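Local coordinates for protein alternansucrase (Leuconostoc mesenteroides, PDB 6HVG) that is a multidomain, calcium-containing member of glycoside hydrolase family 70 that also carries repeats related to choline-binding and cell-wall-binding modules, at residues A853-V858 against S1015-T1020; E1339-T1344 against N1355-P1360. All blocks are in the same frame, centred on the assembly; numbering follows the deposited sequence.

Interaction 1: residues A853-V858 against S1015-T1020; sequences ARIKYV and SQDART
Ile855 meets Ala1018 through the backbone: Ile855 O, in the closing part of helix 844-857, receives Ala1018 N at 2.7 Å with the N-H aimed almost straight (178°) and lying close to the axis of the carbonyl. Asp1017 CA brings a weaker C-H to the same oxygen. From the isoleucine side chain it is the CG2 branch, set anti to the backbone N, that covers one face of the Arg1019 guanidinium, with CG2 3.9 Å from Arg1019 NE. That flat group is itself anchored: Arg1019 grips Asp1017 side-on, NE to OD1 and NH2 to OD2, each at 2.9 Å, both oxygens lying near the guanidinium plane. Asp1017 OD1 also accepts Arg1019 N at 3.1 Å, forming an Asx turn, so a single carboxylate orients both the loop backbone and the guanidinium whose face Ile855 CG2 covers.

At Lys856 the carbonyl is engaged again. Gln1016 NE2 donates a hydrogen bond to Lys856 O at 3.1 Å, approaching from above the carbonyl plane; the glutamine chain, extended from a CG anti to the backbone N (chi1 -166°), carries the amide across. This NE2 has a second acceptor in Asn907 O. Ala1018 CB rests 3.4 Å from Lys856 O, while the lysine's own amine turns to Asp1014 O. Tyr857 adds little across the contact beyond an oblique approach to Gln1016 NE2, its ring packing instead on strands 940-947 and 1003-1009. Finally Val858 O lies beside the Ala1018 methyl, 4.1 Å from CB.

Two successive helix carbonyls thus find donors in a loop, a junction consistent with family 70 architecture, where the chain leaves the barrel for an all-beta domain and comes back beside its point of departure.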
ATOM      1  N   ALA A 853      -6.424 -34.758  17.684  1.00 44.49           N
ATOM      2  CA  ALA A 853      -7.823 -35.173  17.760  1.00 42.79           C
ATOM      3  C   ALA A 853      -8.429 -35.288  16.366  1.00 42.10           C
ATOM      4  O   ALA A 853      -9.311 -36.129  16.123  1.00 43.22           O
ATOM      5  CB  ALA A 853      -8.618 -34.175  18.589  1.00 42.21           C
ATOM      6  N   ARG A 854      -7.964 -34.444  15.444  1.00 41.78           N
ATOM      7  CA  ARG A 854      -8.474 -34.460  14.081  1.00 42.36           C
ATOM      8  C   ARG A 854      -8.142 -35.786  13.407  1.00 44.55           C
ATOM      9  O   ARG A 854      -8.962 -36.330  12.671  1.00 47.92           O
ATOM     10  CB  ARG A 854      -7.923 -33.286  13.278  1.00 43.31           C
ATOM     11  CG  ARG A 854      -8.577 -33.071  11.914  1.00 43.94           C
ATOM     12  CD  ARG A 854      -7.981 -31.869  11.163  1.00 42.64           C
ATOM     13  NE  ARG A 854      -8.743 -31.563   9.948  1.00 43.70           N
ATOM     14  CZ  ARG A 854      -8.512 -32.086   8.740  1.00 46.27           C
ATOM     15  NH1 ARG A 854      -7.508 -32.940   8.520  1.00 51.57           N
ATOM     16  NH2 ARG A 854      -9.283 -31.753   7.721  1.00 46.27           N
ATOM     17  N   ILE A 855      -6.947 -36.311  13.663  1.00 44.51           N
ATOM     18  CA  ILE A 855      -6.548 -37.599  13.118  1.00 46.24           C
ATOM     19  C   ILE A 855      -7.448 -38.735  13.661  1.00 49.97           C
ATOM     20  O   ILE A 855      -7.843 -39.617  12.912  1.00 50.04           O
ATOM     21  CB  ILE A 855      -5.081 -37.898  13.499  1.00 47.71           C
ATOM     22  CG1 ILE A 855      -4.141 -36.867  12.867  1.00 46.95           C
ATOM     23  CG2 ILE A 855      -4.712 -39.337  13.128  1.00 47.95           C
ATOM     24  CD1 ILE A 855      -2.704 -36.926  13.349  1.00 48.03           C
ATOM     25  N   LYS A 856      -7.722 -38.715  14.970  1.00 53.11           N
ATOM     26  CA  LYS A 856      -8.488 -39.761  15.660  1.00 58.19           C
ATOM     27  C   LYS A 856      -9.988 -39.734  15.383  1.00 56.22           C
ATOM     28  O   LYS A 856     -10.614 -40.787  15.223  1.00 57.82           O
ATOM     29  CB  LYS A 856      -8.315 -39.624  17.178  1.00 65.08           C
ATOM     30  CG  LYS A 856      -7.081 -40.279  17.766  1.00 70.21           C
ATOM     31  CD  LYS A 856      -7.011 -40.044  19.270  1.00 72.45           C
ATOM     32  CE  LYS A 856      -6.443 -41.238  20.018  1.00 74.26           C
ATOM     33  NZ  LYS A 856      -5.047 -41.552  19.624  1.00 72.25           N
ATOM     34  N   TYR A 857     -10.580 -38.540  15.387  1.00 51.33           N
ATOM     35  CA  TYR A 857     -12.034 -38.448  15.438  1.00 49.96           C
ATOM     36  C   TYR A 857     -12.732 -37.793  14.244  1.00 49.63           C
ATOM     37  O   TYR A 857     -13.911 -38.046  14.013  1.00 50.65           O
ATOM     38  CB  TYR A 857     -12.465 -37.703  16.695  1.00 50.32           C
ATOM     39  CG  TYR A 857     -11.827 -38.181  17.980  1.00 49.72           C
ATOM     40  CD1 TYR A 857     -12.365 -39.248  18.691  1.00 48.20           C
ATOM     41  CD2 TYR A 857     -10.715 -37.557  18.492  1.00 48.18           C
ATOM     42  CE1 TYR A 857     -11.808 -39.657  19.887  1.00 48.00           C
ATOM     43  CE2 TYR A 857     -10.142 -37.973  19.669  1.00 47.51           C
ATOM     44  CZ  TYR A 857     -10.700 -39.022  20.379  1.00 47.02           C
ATOM     45  OH  TYR A 857     -10.121 -39.460  21.538  1.00 43.44           O
ATOM     46  N   VAL A 858     -12.039 -36.949  13.482  1.00 47.81           N
ATOM     47  CA  VAL A 858     -12.715 -36.116  12.492  1.00 45.69           C
ATOM     48  C   VAL A 858     -12.999 -36.853  11.187  1.00 46.30           C
ATOM     49  O   VAL A 858     -12.123 -37.024  10.353  1.00 45.66           O
ATOM     50  CB  VAL A 858     -11.957 -34.815  12.256  1.00 46.32           C
ATOM     51  CG1 VAL A 858     -12.588 -34.006  11.135  1.00 47.69           C
ATOM     52  CG2 VAL A 858     -11.946 -34.002  13.544  1.00 47.35           C
ATOM     53  N   SER A1015      -4.159 -45.882  18.453  1.00 59.89           N
ATOM     54  CA  SER A1015      -3.715 -45.778  17.084  1.00 59.24           C
ATOM     55  C   SER A1015      -4.877 -45.444  16.151  1.00 58.17           C
ATOM     56  O   SER A1015      -4.728 -45.515  14.932  1.00 57.13           O
ATOM     57  CB  SER A1015      -3.046 -47.093  16.666  1.00 62.08           C
ATOM     58  OG  SER A1015      -3.922 -48.206  16.801  1.00 64.16           O
ATOM     59  N   GLN A1016      -6.022 -45.050  16.710  1.00 58.68           N
ATOM     60  CA  GLN A1016      -7.221 -44.800  15.911  1.00 57.04           C
ATOM     61  C   GLN A1016      -6.928 -43.696  14.927  1.00 55.61           C
ATOM     62  O   GLN A1016      -6.426 -42.635  15.305  1.00 56.91           O
ATOM     63  CB  GLN A1016      -8.431 -44.398  16.768  1.00 58.10           C
ATOM     64  CG  GLN A1016      -9.748 -44.466  16.003  1.00 57.51           C
ATOM     65  CD  GLN A1016     -10.981 -44.321  16.877  1.00 58.51           C
ATOM     66  OE1 GLN A1016     -11.574 -45.310  17.295  1.00 59.75           O
ATOM     67  NE2 GLN A1016     -11.409 -43.083  17.107  1.00 58.25           N
ATOM     68  N   ASP A1017      -7.204 -43.985  13.658  1.00 54.84           N
ATOM     69  CA  ASP A1017      -7.009 -43.064  12.559  1.00 51.87           C
ATOM     70  C   ASP A1017      -8.324 -43.010  11.786  1.00 51.00           C
ATOM     71  O   ASP A1017      -8.753 -44.015  11.239  1.00 52.39           O
ATOM     72  CB  ASP A1017      -5.866 -43.551  11.668  1.00 49.92           C
ATOM     73  CG  ASP A1017      -5.417 -42.504  10.667  1.00 52.33           C
ATOM     74  OD1 ASP A1017      -6.187 -41.554  10.365  1.00 52.52           O
ATOM     75  OD2 ASP A1017      -4.265 -42.595  10.170  1.00 50.26           O
ATOM     76  N   ALA A1018      -8.957 -41.838  11.745  1.00 49.41           N
ATOM     77  CA  ALA A1018     -10.263 -41.671  11.082  1.00 51.41           C
ATOM     78  C   ALA A1018     -10.174 -41.196   9.630  1.00 50.72           C
ATOM     79  O   ALA A1018     -11.188 -40.993   8.971  1.00 55.10           O
ATOM     80  CB  ALA A1018     -11.094 -40.676  11.868  1.00 52.44           C
ATOM     81  N   ARG A1019      -8.953 -40.999   9.158  1.00 49.37           N
ATOM     82  CA  ARG A1019      -8.672 -40.456   7.830  1.00 47.46           C
ATOM     83  C   ARG A1019      -8.992 -41.444   6.714  1.00 45.32           C
ATOM     84  O   ARG A1019      -8.970 -42.645   6.921  1.00 42.93           O
ATOM     85  CB  ARG A1019      -7.194 -40.030   7.779  1.00 45.98           C
ATOM     86  CG  ARG A1019      -6.902 -38.879   8.736  1.00 47.44           C
ATOM     87  CD  ARG A1019      -5.460 -38.405   8.687  1.00 47.77           C
ATOM     88  NE  ARG A1019      -4.554 -39.401   9.223  1.00 49.84           N
ATOM     89  CZ  ARG A1019      -3.237 -39.281   9.274  1.00 51.17           C
ATOM     90  NH1 ARG A1019      -2.617 -38.197   8.822  1.00 52.41           N
ATOM     91  NH2 ARG A1019      -2.536 -40.273   9.789  1.00 54.34           N
ATOM     92  N   THR A1020      -9.277 -40.917   5.532  1.00 46.49           N
ATOM     93  CA  THR A1020      -9.529 -41.730   4.363  1.00 48.39           C
ATOM     94  C   THR A1020      -8.314 -41.688   3.404  1.00 49.79           C
ATOM     95  O   THR A1020      -7.844 -40.619   3.024  1.00 48.86           O
ATOM     96  CB  THR A1020     -10.812 -41.247   3.667  1.00 48.90           C
ATOM     97  OG1 THR A1020     -11.903 -41.263   4.601  1.00 48.28           O
ATOM     98  CG2 THR A1020     -11.158 -42.121   2.483  1.00 48.14           C
TER

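Interaction 2: residues E1339-T1344 against N1355-P1360; sequences ENPIRT and NYYFMP
Backbone pairing between Arg1343 and Tyr1356 supplies the regular bonds of this antiparallel hairpin: Arg1343 N to Tyr1356 O and Tyr1356 N to Arg1343 O, both at 2.8 Å. Beyond them Phe1358 N reaches Pro1341 O in a weak bond of 3.3 Å, and Tyr1356 O also receives the C-H of Ile1342 CA.

Among polar side chains, Thr1344 and Asn1355 lie alongside each other, and Thr1344 OG1 hydrogen-bonds to Asn1355 OD1, although the modelled length is doubtfully short. Asn1340 OD1 accepts Ile1342 N at 2.9 Å, an Asx turn leading into strand 1342-1345.

Apolar contact centres on Tyr1357. Pro1341 CB sits over one ring face in a CH-pi contact, 3.9 Å from the Tyr1357 ring centroid and 14° off its normal, while Ile1342 CG1 nears Tyr1357 CD2 at 3.9 Å. A chi1 of -168° swings the tyrosine ring to the carbonyl-carbon side, alongside Pro1341. Arg1343 CB meets the Phe1358 ring edge.

The chemistry implies a register set by main-chain bonds, with the proline packed on the Tyr1357 face, while the Tyr1357 hydroxyl ties the hairpin to a neighbouring part of the chain at Thr1371 O.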
ATOM      1  N   GLU A1339      -9.536  39.263 -33.322  1.00 73.48           N
ATOM      2  CA  GLU A1339      -9.552  37.823 -33.639  1.00 74.39           C
ATOM      3  C   GLU A1339      -9.530  37.045 -32.331  1.00 73.13           C
ATOM      4  O   GLU A1339      -9.123  37.592 -31.299  1.00 70.99           O
ATOM      5  CB  GLU A1339      -8.346  37.410 -34.477  1.00 76.01           C
ATOM      6  CG  GLU A1339      -8.486  37.625 -35.971  1.00 81.96           C
ATOM      7  CD  GLU A1339      -7.314  37.043 -36.754  1.00 90.76           C
ATOM      8  OE1 GLU A1339      -6.444  36.349 -36.163  1.00 93.66           O
ATOM      9  OE2 GLU A1339      -7.243  37.311 -37.968  1.00 98.95           O
ATOM     10  N   ASN A1340      -9.963  35.775 -32.373  1.00 68.96           N
ATOM     11  CA  ASN A1340     -10.046  34.939 -31.172  1.00 63.37           C
ATOM     12  C   ASN A1340      -8.671  34.566 -30.632  1.00 56.70           C
ATOM     13  O   ASN A1340      -7.876  33.961 -31.345  1.00 55.57           O
ATOM     14  CB  ASN A1340     -10.849  33.653 -31.447  1.00 64.88           C
ATOM     15  CG  ASN A1340     -11.422  33.041 -30.181  1.00 63.70           C
ATOM     16  OD1 ASN A1340     -10.841  33.141 -29.111  1.00 61.25           O
ATOM     17  ND2 ASN A1340     -12.540  32.370 -30.303  1.00 67.86           N
ATOM     18  N   PRO A1341      -8.380  34.932 -29.372  1.00 52.87           N
ATOM     19  CA  PRO A1341      -7.103  34.559 -28.764  1.00 50.70           C
ATOM     20  C   PRO A1341      -7.008  33.091 -28.417  1.00 51.83           C
ATOM     21  O   PRO A1341      -5.904  32.587 -28.243  1.00 58.48           O
ATOM     22  CB  PRO A1341      -7.040  35.417 -27.492  1.00 51.09           C
ATOM     23  CG  PRO A1341      -8.440  35.847 -27.220  1.00 51.13           C
ATOM     24  CD  PRO A1341      -9.130  35.888 -28.536  1.00 52.60           C
ATOM     25  N   ILE A1342      -8.139  32.402 -28.319  1.00 51.76           N
ATOM     26  CA  ILE A1342      -8.151  30.978 -27.989  1.00 52.84           C
ATOM     27  C   ILE A1342      -7.726  30.162 -29.190  1.00 52.60           C
ATOM     28  O   ILE A1342      -8.316  30.275 -30.248  1.00 55.29           O
ATOM     29  CB  ILE A1342      -9.561  30.508 -27.584  1.00 53.61           C
ATOM     30  CG1 ILE A1342     -10.041  31.237 -26.320  1.00 54.40           C
ATOM     31  CG2 ILE A1342      -9.585  29.018 -27.335  1.00 50.75           C
ATOM     32  CD1 ILE A1342     -11.524  31.067 -26.034  1.00 53.57           C
ATOM     33  N   ARG A1343      -6.722  29.321 -29.009  1.00 53.77           N
ATOM     34  CA  ARG A1343      -6.233  28.474 -30.077  1.00 54.73           C
ATOM     35  C   ARG A1343      -6.184  27.036 -29.632  1.00 52.10           C
ATOM     36  O   ARG A1343      -5.801  26.732 -28.508  1.00 49.82           O
ATOM     37  CB  ARG A1343      -4.829  28.898 -30.522  1.00 60.62           C
ATOM     38  CG  ARG A1343      -4.374  28.293 -31.877  1.00 69.84           C
ATOM     39  CD  ARG A1343      -2.894  28.492 -32.064  1.00 75.01           C
ATOM     40  NE  ARG A1343      -2.318  28.120 -33.359  1.00 72.41           N
ATOM     41  CZ  ARG A1343      -1.887  26.905 -33.667  1.00 67.66           C
ATOM     42  NH1 ARG A1343      -2.058  25.878 -32.848  1.00 69.48           N
ATOM     43  NH2 ARG A1343      -1.316  26.700 -34.831  1.00 69.47           N
ATOM     44  N   THR A1344      -6.564  26.153 -30.547  1.00 54.21           N
ATOM     45  CA  THR A1344      -6.473  24.716 -30.357  1.00 49.52           C
ATOM     46  C   THR A1344      -5.101  24.279 -30.770  1.00 49.19           C
ATOM     47  O   THR A1344      -4.703  24.517 -31.883  1.00 53.41           O
ATOM     48  CB  THR A1344      -7.500  24.003 -31.239  1.00 47.87           C
ATOM     49  OG1 THR A1344      -8.811  24.365 -30.801  1.00 47.32           O
ATOM     50  CG2 THR A1344      -7.338  22.500 -31.177  1.00 46.04           C
ATOM     51  N   ASN A1355      -7.049  23.443 -25.661  1.00 48.00           N
ATOM     52  CA  ASN A1355      -7.315  24.816 -26.060  1.00 45.99           C
ATOM     53  C   ASN A1355      -6.631  25.795 -25.137  1.00 46.04           C
ATOM     54  O   ASN A1355      -6.863  25.801 -23.935  1.00 47.21           O
ATOM     55  CB  ASN A1355      -8.814  25.113 -26.090  1.00 47.62           C
ATOM     56  CG  ASN A1355      -9.509  24.476 -27.288  1.00 52.50           C
ATOM     57  OD1 ASN A1355      -8.884  24.155 -28.298  1.00 53.83           O
ATOM     58  ND2 ASN A1355     -10.810  24.254 -27.163  1.00 58.26           N
ATOM     59  N   TYR A1356      -5.807  26.651 -25.732  1.00 46.18           N
ATOM     60  CA  TYR A1356      -5.015  27.622 -24.989  1.00 43.73           C
ATOM     61  C   TYR A1356      -5.410  29.042 -25.318  1.00 41.24           C
ATOM     62  O   TYR A1356      -6.045  29.276 -26.339  1.00 45.20           O
ATOM     63  CB  TYR A1356      -3.557  27.395 -25.312  1.00 44.07           C
ATOM     64  CG  TYR A1356      -3.026  26.098 -24.770  1.00 46.06           C
ATOM     65  CD1 TYR A1356      -3.205  24.887 -25.453  1.00 46.85           C
ATOM     66  CD2 TYR A1356      -2.348  26.067 -23.560  1.00 47.56           C
ATOM     67  CE1 TYR A1356      -2.689  23.701 -24.951  1.00 46.94           C
ATOM     68  CE2 TYR A1356      -1.847  24.880 -23.039  1.00 45.55           C
ATOM     69  CZ  TYR A1356      -2.004  23.719 -23.745  1.00 44.92           C
ATOM     70  OH  TYR A1356      -1.503  22.579 -23.225  1.00 48.53           O
ATOM     71  N   TYR A1357      -5.064  29.972 -24.439  1.00 38.30           N
ATOM     72  CA  TYR A1357      -5.314  31.393 -24.653  1.00 39.47           C
ATOM     73  C   TYR A1357      -3.975  32.164 -24.720  1.00 41.95           C
ATOM     74  O   TYR A1357      -3.343  32.396 -23.697  1.00 44.37           O
ATOM     75  CB  TYR A1357      -6.151  31.906 -23.497  1.00 38.33           C
ATOM     76  CG  TYR A1357      -6.757  33.289 -23.656  1.00 38.80           C
ATOM     77  CD1 TYR A1357      -5.981  34.423 -23.585  1.00 40.01           C
ATOM     78  CD2 TYR A1357      -8.127  33.457 -23.795  1.00 38.89           C
ATOM     79  CE1 TYR A1357      -6.556  35.691 -23.699  1.00 40.03           C
ATOM     80  CE2 TYR A1357      -8.705  34.711 -23.880  1.00 38.49           C
ATOM     81  CZ  TYR A1357      -7.927  35.820 -23.849  1.00 38.29           C
ATOM     82  OH  TYR A1357      -8.522  37.060 -23.943  1.00 38.58           O
ATOM     83  N   PHE A1358      -3.522  32.519 -25.916  1.00 44.41           N
ATOM     84  CA  PHE A1358      -2.266  33.280 -26.054  1.00 44.46           C
ATOM     85  C   PHE A1358      -2.514  34.765 -26.254  1.00 44.39           C
ATOM     86  O   PHE A1358      -3.377  35.148 -27.029  1.00 42.57           O
ATOM     87  CB  PHE A1358      -1.419  32.746 -27.202  1.00 44.24           C
ATOM     88  CG  PHE A1358      -1.068  31.316 -27.052  1.00 44.58           C
ATOM     89  CD1 PHE A1358      -0.145  30.949 -26.095  1.00 47.21           C
ATOM     90  CD2 PHE A1358      -1.659  30.343 -27.816  1.00 44.45           C
ATOM     91  CE1 PHE A1358       0.222  29.623 -25.907  1.00 49.20           C
ATOM     92  CE2 PHE A1358      -1.318  29.006 -27.637  1.00 47.42           C
ATOM     93  CZ  PHE A1358      -0.381  28.638 -26.670  1.00 49.19           C
ATOM     94  N   MET A1359      -1.727  35.596 -25.569  1.00 44.65           N
ATOM     95  CA  MET A1359      -1.942  37.034 -25.596  1.00 45.75           C
ATOM     96  C   MET A1359      -1.260  37.647 -26.816  1.00 44.15           C
ATOM     97  O   MET A1359      -0.657  36.939 -27.611  1.00 45.82           O
ATOM     98  CB  MET A1359      -1.471  37.636 -24.279  1.00 49.03           C
ATOM     99  CG  MET A1359      -2.155  36.994 -23.067  1.00 51.43           C
ATOM    100  SD  MET A1359      -2.031  38.043 -21.614  1.00 56.76           S
ATOM    101  CE  MET A1359      -1.433  36.980 -20.324  1.00 61.50           C
ATOM    102  N   PRO A1360      -1.391  38.954 -27.030  1.00 44.91           N
ATOM    103  CA  PRO A1360      -0.772  39.509 -28.238  1.00 44.51           C
ATOM    104  C   PRO A1360       0.760  39.375 -28.224  1.00 46.35           C
ATOM    105  O   PRO A1360       1.367  39.329 -29.285  1.00 44.80           O
ATOM    106  CB  PRO A1360      -1.177  40.975 -28.204  1.00 44.65           C
ATOM    107  CG  PRO A1360      -2.351  41.057 -27.298  1.00 46.02           C
ATOM    108  CD  PRO A1360      -2.195  39.948 -26.305  1.00 46.36           C
TER

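How the interactions relate
Read from the N terminus, the chain first forms interaction 1, where helix 844-857 meets a loop that follows strand 1003-1009. This contact closes an excursion of 156 residues, rich in strand and without helix, before the chain continues to helix 1038-1041 and strand 1045-1047 of the eight-stranded parallel sheet. Much later, interaction 2 closes a hairpin of strands 1342-1345 and 1354-1357 among the cell-wall-binding repeats, with only ten residues between its segments, two of them still strand. The two loops are in series, neither enclosing nor crossing the other. Their centres lie 83 Å apart on opposite sides of the chain's centre, one contact joining distant segments and the other near neighbours.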